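Local coordinates for protein diaminopimelate decarboxylase (Methanocaldococcus jannaschii, PDB 1TWI) that catalyses the pyridoxal-phosphate-dependent decarboxylation of meso-diaminopimelate to L-lysine, the last step of lysine biosynthesis by the diaminopimelate pathway, at residues Phe51-Glu56 against Thr274-Lys279; Glu234-Gly239 against Asp280-Pro285. All blocks are in the same frame, centred on the assembly; numbering follows the deposited sequence.

Interaction 1 of 2, residues Phe51-Glu56 against Thr274-Lys279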
loop_
_atom_site.group_PDB
_atom_site.type_symbol
_atom_site.label_atom_id
_atom_site.label_comp_id
_atom_site.label_asym_id
_atom_site.label_seq_id
_atom_site.Cartn_x
_atom_site.Cartn_y
_atom_site.Cartn_z
ATOM N N PHE A 51 -23.767 22.267 10.510
ATOM C CA PHE A 51 -23.370 23.475 9.801
ATOM C C PHE A 51 -24.483 24.278 9.104
ATOM O O PHE A 51 -24.200 25.285 8.520
ATOM C CB PHE A 51 -22.239 23.162 8.781
ATOM C CG PHE A 51 -20.885 22.930 9.419
ATOM C CD1 PHE A 51 -19.981 23.973 9.549
ATOM C CD2 PHE A 51 -20.534 21.673 9.911
ATOM C CE1 PHE A 51 -18.741 23.771 10.166
ATOM C CE2 PHE A 51 -19.281 21.445 10.541
ATOM C CZ PHE A 51 -18.375 22.500 10.674
ATOM N N LYS A 52 -25.755 23.886 9.197
ATOM C CA LYS A 52 -26.784 24.663 8.497
ATOM C C LYS A 52 -26.883 26.083 9.052
ATOM O O LYS A 52 -27.394 26.985 8.408
ATOM C CB LYS A 52 -28.149 23.967 8.599
ATOM C CG LYS A 52 -28.654 23.838 10.015
ATOM C CD LYS A 52 -30.047 23.220 9.967
ATOM C CE LYS A 52 -30.501 22.675 11.299
ATOM N NZ LYS A 52 -31.653 21.707 11.031
ATOM N N ARG A 53 -26.423 26.266 10.268
ATOM C CA ARG A 53 -26.396 27.582 10.842
ATOM C C ARG A 53 -25.633 28.575 9.904
ATOM O O ARG A 53 -25.952 29.772 9.833
ATOM C CB ARG A 53 -25.680 27.506 12.195
ATOM C CG ARG A 53 -25.427 28.830 12.818
ATOM C CD ARG A 53 -24.770 28.698 14.175
ATOM N NE ARG A 53 -24.393 30.020 14.678
ATOM C CZ ARG A 53 -23.371 30.211 15.496
ATOM N NH1 ARG A 53 -22.652 29.167 15.894
ATOM N NH2 ARG A 53 -23.041 31.428 15.880
ATOM N N TRP A 54 -24.590 28.102 9.223
ATOM C CA TRP A 54 -23.837 29.005 8.331
ATOM C C TRP A 54 -24.767 29.662 7.313
ATOM O O TRP A 54 -24.801 30.895 7.173
ATOM C CB TRP A 54 -22.720 28.255 7.558
ATOM C CG TRP A 54 -21.888 29.234 6.795
ATOM C CD1 TRP A 54 -21.777 29.377 5.417
ATOM C CD2 TRP A 54 -21.029 30.201 7.367
ATOM N NE1 TRP A 54 -20.868 30.393 5.122
ATOM C CE2 TRP A 54 -20.404 30.900 6.313
ATOM C CE3 TRP A 54 -20.715 30.551 8.701
ATOM C CZ2 TRP A 54 -19.482 31.931 6.547
ATOM C CZ3 TRP A 54 -19.805 31.572 8.925
ATOM C CH2 TRP A 54 -19.198 32.248 7.863
ATOM N N GLU A 55 -25.528 28.844 6.594
ATOM C CA GLU A 55 -26.465 29.365 5.574
ATOM C C GLU A 55 -27.555 30.194 6.232
ATOM O O GLU A 55 -27.958 31.207 5.693
ATOM C CB GLU A 55 -27.139 28.214 4.773
ATOM C CG GLU A 55 -28.552 28.552 4.102
ATOM C CD GLU A 55 -29.803 27.646 4.563
ATOM O OE1 GLU A 55 -30.810 28.188 5.129
ATOM O OE2 GLU A 55 -29.797 26.403 4.354
ATOM N N GLU A 56 -28.026 29.752 7.394
ATOM C CA GLU A 56 -29.089 30.458 8.108
ATOM C C GLU A 56 -28.693 31.858 8.497
ATOM O O GLU A 56 -29.473 32.801 8.372
ATOM C CB GLU A 56 -29.466 29.708 9.393
ATOM C CG GLU A 56 -30.122 28.364 9.138
ATOM C CD GLU A 56 -30.304 27.534 10.388
ATOM O OE1 GLU A 56 -29.757 27.905 11.468
ATOM O OE2 GLU A 56 -30.994 26.487 10.271
ATOM N N THR A 274 -15.723 31.408 14.946
ATOM C CA THR A 274 -14.476 32.075 14.633
ATOM C C THR A 274 -14.670 32.935 13.395
ATOM O O THR A 274 -14.307 34.126 13.409
ATOM C CB THR A 274 -13.308 31.111 14.396
ATOM O OG1 THR A 274 -12.975 30.478 15.627
ATOM C CG2 THR A 274 -12.053 31.893 13.924
ATOM N N MET A 275 -15.228 32.375 12.315
ATOM C CA MET A 275 -15.411 33.170 11.094
ATOM C C MET A 275 -16.306 34.409 11.291
ATOM O O MET A 275 -16.052 35.448 10.673
ATOM C CB MET A 275 -16.015 32.324 9.945
ATOM C CG MET A 275 -15.057 31.196 9.468
ATOM S SD MET A 275 -15.841 30.157 8.270
ATOM C CE MET A 275 -15.669 31.295 6.866
ATOM N N LEU A 276 -17.348 34.307 12.124
ATOM C CA LEU A 276 -18.222 35.470 12.328
ATOM C C LEU A 276 -17.553 36.661 13.043
ATOM O O LEU A 276 -18.069 37.753 12.992
ATOM C CB LEU A 276 -19.498 35.084 13.070
ATOM C CG LEU A 276 -20.437 34.190 12.253
ATOM C CD1 LEU A 276 -21.609 33.788 13.145
ATOM C CD2 LEU A 276 -20.968 34.938 11.045
ATOM N N LYS A 277 -16.402 36.457 13.676
ATOM C CA LYS A 277 -15.648 37.538 14.307
ATOM C C LYS A 277 -15.170 38.510 13.243
ATOM O O LYS A 277 -14.827 39.672 13.550
ATOM C CB LYS A 277 -14.385 36.999 14.989
ATOM C CG LYS A 277 -14.685 36.208 16.263
ATOM C CD LYS A 277 -13.495 35.422 16.772
ATOM C CE LYS A 277 -13.881 34.796 18.101
ATOM N NZ LYS A 277 -12.661 34.294 18.826
ATOM N N TYR A 278 -15.123 38.046 11.991
ATOM C CA TYR A 278 -14.574 38.891 10.908
ATOM C C TYR A 278 -15.576 39.593 10.032
ATOM O O TYR A 278 -15.165 40.281 9.070
ATOM C CB TYR A 278 -13.658 38.054 9.987
ATOM C CG TYR A 278 -12.499 37.397 10.699
ATOM C CD1 TYR A 278 -12.685 36.273 11.495
ATOM C CD2 TYR A 278 -11.204 37.914 10.574
ATOM C CE1 TYR A 278 -11.603 35.666 12.164
ATOM C CE2 TYR A 278 -10.118 37.321 11.228
ATOM C CZ TYR A 278 -10.324 36.199 12.023
ATOM O OH TYR A 278 -9.218 35.652 12.671
ATOM N N LYS A 279 -16.868 39.440 10.369
ATOM C CA LYS A 279 -17.966 40.002 9.586
ATOM C C LYS A 279 -17.967 41.501 9.395
ATOM O O LYS A 279 -18.653 41.997 8.510
ATOM C CB LYS A 279 -19.325 39.593 10.143
ATOM C CG LYS A 279 -19.664 40.268 11.456
ATOM C CD LYS A 279 -21.158 40.399 11.605
ATOM C CE LYS A 279 -21.734 39.534 12.692
ATOM N NZ LYS A 279 -23.119 40.084 13.028
#
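The guanidinium of R53 is held by two polar partners: NH2 bonds to OD1 of N273, and NE forms a salt bridge with E57. The chain is extended from CG to NE, so the charged group reaches L276 and N273 while its polar partners are found just beyond the two segments. Against L276 the contact is purely van der Waals: CD1 lies 3.9 Å from NH2 of R53, and the leucine branch approaches the guanidinium obliquely.

W54 contributes the largest single share of the buried surface. With CG anti to the backbone N (chi1 -173°), its indole is thrown across the gap, and the outer six-membered ring lodges beside M275 and L276. The bend at chi3 of M275 (77°) brings the methyl CE to CH2 and CZ2 of W54, 3.8 Å from CH2, and the ring also touches CB of that methionine. SD of M275 stands 4.5 Å from the centroid of the six-membered ring of W54, a Met-aromatic contact of oblique geometry. L276 adds its other branch, CD2, 4.1 Å from CZ3 of W54, the two side chains running past each other in opposite directions.

At the other end of the indole, NE1 is satisfied by the backbone O of P285, and L287 of strand 286-289 touches both W54 and M275. With the six-membered ring covered by M275 and L276, the two segments meet by apolar and Met-aromatic contact, without any hydrogen bond directly between them; the bond from R53 to N273 is the polar link beside it.

Interaction 2 of 2, residues Glu234-Gly239 against Asp280-Pro285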
loop_
_atom_site.group_PDB
_atom_site.type_symbol
_atom_site.label_atom_id
_atom_site.label_comp_id
_atom_site.label_asym_id
_atom_site.label_seq_id
_atom_site.Cartn_x
_atom_site.Cartn_y
_atom_site.Cartn_z
ATOM N N GLU A 234 -6.211 40.305 5.137
ATOM C CA GLU A 234 -5.052 40.835 4.404
ATOM C C GLU A 234 -5.369 41.036 2.896
ATOM O O GLU A 234 -4.980 42.062 2.293
ATOM C CB GLU A 234 -3.844 39.915 4.571
ATOM C CG GLU A 234 -2.531 40.450 3.938
ATOM C CD GLU A 234 -1.324 39.499 4.115
ATOM O OE1 GLU A 234 -0.247 39.762 3.503
ATOM O OE2 GLU A 234 -1.428 38.486 4.853
ATOM N N LEU A 235 -6.089 40.091 2.284
ATOM C CA LEU A 235 -6.451 40.237 0.874
ATOM C C LEU A 235 -7.388 41.436 0.689
ATOM O O LEU A 235 -7.247 42.225 -0.253
ATOM C CB LEU A 235 -7.132 38.963 0.364
ATOM C CG LEU A 235 -6.186 37.805 0.082
ATOM C CD1 LEU A 235 -7.054 36.562 -0.099
ATOM C CD2 LEU A 235 -5.325 38.068 -1.192
ATOM N N LYS A 236 -8.348 41.569 1.588
ATOM C CA LYS A 236 -9.315 42.659 1.512
ATOM C C LYS A 236 -8.600 44.039 1.596
ATOM O O LYS A 236 -9.007 44.984 0.932
ATOM C CB LYS A 236 -10.341 42.528 2.641
ATOM C CG LYS A 236 -11.465 43.556 2.544
ATOM C CD LYS A 236 -12.356 43.214 1.380
ATOM C CE LYS A 236 -13.375 44.275 1.130
ATOM N NZ LYS A 236 -14.543 43.900 1.880
ATOM N N GLU A 237 -7.559 44.148 2.417
ATOM C CA GLU A 237 -6.789 45.389 2.485
ATOM C C GLU A 237 -6.150 45.688 1.114
ATOM O O GLU A 237 -5.875 46.862 0.783
ATOM C CB GLU A 237 -5.693 45.297 3.551
ATOM C CG GLU A 237 -6.256 45.288 4.980
ATOM C CD GLU A 237 -5.277 44.763 6.039
ATOM O OE1 GLU A 237 -5.587 44.927 7.240
ATOM O OE2 GLU A 237 -4.210 44.171 5.697
ATOM N N GLU A 238 -5.877 44.651 0.322
ATOM C CA GLU A 238 -5.345 44.900 -1.020
ATOM C C GLU A 238 -6.483 45.092 -2.048
ATOM O O GLU A 238 -6.245 45.097 -3.253
ATOM C CB GLU A 238 -4.447 43.740 -1.480
ATOM C CG GLU A 238 -3.260 43.488 -0.551
ATOM C CD GLU A 238 -2.400 44.739 -0.416
ATOM O OE1 GLU A 238 -1.865 45.202 -1.417
ATOM O OE2 GLU A 238 -2.270 45.257 0.693
ATOM N N GLY A 239 -7.719 45.239 -1.599
ATOM C CA GLY A 239 -8.821 45.389 -2.561
ATOM C C GLY A 239 -9.277 44.065 -3.175
ATOM O O GLY A 239 -10.018 44.039 -4.166
ATOM N N ASP A 280 -17.240 42.252 10.207
ATOM C CA ASP A 280 -17.238 43.649 9.909
ATOM C C ASP A 280 -16.062 44.055 9.048
ATOM O O ASP A 280 -16.001 45.200 8.605
ATOM C CB ASP A 280 -17.253 44.498 11.166
ATOM C CG ASP A 280 -18.618 44.507 11.812
ATOM O OD1 ASP A 280 -19.636 44.300 11.095
ATOM O OD2 ASP A 280 -18.662 44.723 13.034
ATOM N N LYS A 281 -15.136 43.138 8.805
ATOM C CA LYS A 281 -13.977 43.453 7.967
ATOM C C LYS A 281 -14.112 42.901 6.548
ATOM O O LYS A 281 -13.558 43.455 5.597
ATOM C CB LYS A 281 -12.692 42.894 8.602
ATOM C CG LYS A 281 -12.417 43.447 9.996
ATOM C CD LYS A 281 -10.930 43.501 10.281
ATOM C CE LYS A 281 -10.638 44.114 11.657
ATOM N NZ LYS A 281 -10.774 43.083 12.701
ATOM N N VAL A 282 -14.808 41.779 6.404
ATOM C CA VAL A 282 -14.973 41.201 5.081
ATOM C C VAL A 282 -16.355 40.591 4.981
ATOM O O VAL A 282 -16.996 40.285 6.000
ATOM C CB VAL A 282 -13.911 40.072 4.777
ATOM C CG1 VAL A 282 -12.511 40.618 4.953
ATOM C CG2 VAL A 282 -14.166 38.812 5.670
ATOM N N GLU A 283 -16.858 40.448 3.765
ATOM C CA GLU A 283 -18.151 39.801 3.619
ATOM C C GLU A 283 -18.011 38.327 3.917
ATOM O O GLU A 283 -17.028 37.706 3.550
ATOM C CB GLU A 283 -18.671 40.021 2.210
ATOM C CG GLU A 283 -18.817 41.514 1.920
ATOM C CD GLU A 283 -19.338 41.773 0.525
ATOM O OE1 GLU A 283 -19.024 42.863 -0.036
ATOM O OE2 GLU A 283 -20.057 40.873 0.005
ATOM N N MET A 284 -18.985 37.748 4.603
ATOM C CA MET A 284 -18.900 36.343 4.894
ATOM C C MET A 284 -18.988 35.547 3.603
ATOM O O MET A 284 -19.839 35.797 2.763
ATOM C CB MET A 284 -19.975 35.914 5.884
ATOM C CG MET A 284 -19.732 36.534 7.269
ATOM S SD MET A 284 -18.319 35.885 8.171
ATOM C CE MET A 284 -17.022 36.983 7.635
ATOM N N PRO A 285 -18.096 34.545 3.451
ATOM C CA PRO A 285 -18.081 33.725 2.224
ATOM C C PRO A 285 -18.928 32.441 2.259
ATOM O O PRO A 285 -19.528 32.096 3.298
ATOM C CB PRO A 285 -16.600 33.378 2.079
ATOM C CG PRO A 285 -16.216 33.084 3.590
ATOM C CD PRO A 285 -16.937 34.256 4.334
HETATM O O HOH W 1 -15.313 40.959 1.356
#
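K236 and V282 meet through carbon: CB of the lysine lies 3.7 Å from CG1 of the valine, and CG of K236 is 3.9 Å from the same methyl. The two side chains pass alongside in opposite directions. CG of K236 also rests 3.7 Å from the backbone O of K281, so CB and CG cover CG1 of V282 and lie near that carbonyl. CG stands anti to the backbone N (chi1 -174°) and the chain then bends at chi2 and again at chi4, which brings NZ to the water beside the backbone of E283.

The polar part of the contact is indirect. One water accepts from NZ of K236 at 3.1 Å and from the backbone N of E283 at 2.9 Å, linking helix 219-237 to the loop where no direct hydrogen bond joins the two segments.

Charge acts at longer range. NZ of K236 is 5.0 Å from OE1 of E283, too far for contact, and makes a long, weak ion pair with E241. Since the carboxylates of E283 and E241 come close to one another, the lysine probably offsets some of their repulsion.

Backbone bonds finish the helix just beyond K236. G239, with positive phi (79°), is the C-prime residue of a Schellman motif, its N bonding to O of K236 at 2.9 Å while N of I240 reaches O of L235.

Around this spot, L235 packs on helix 188-198 and V282 reaches back to V232 of helix 219-237. K281 and V282 lie against the C-terminal end of that helix, and M284 reaches helix 37-58 before the chain enters strand 286-289 of the parallel barrel.

The two contacts lie with centres about 15 Å apart on the outer layer of the TIM-type barrel that forms the pyridoxal-binding domain. Their segments alternate in sequence: 51-56 comes first, then 234-239, then 274-279 and 280-285, the last two continuous with each other. The last turn of helix 264-276 and the residues just after it meet helix 37-58 in interaction 1, and the loop that follows meets helix 219-237 in interaction 2, just before strand 286-289. The contacts also touch, W54 and M284 joining them. One connection thus joins helices far apart in sequence, away from the cofactor and substrate sites.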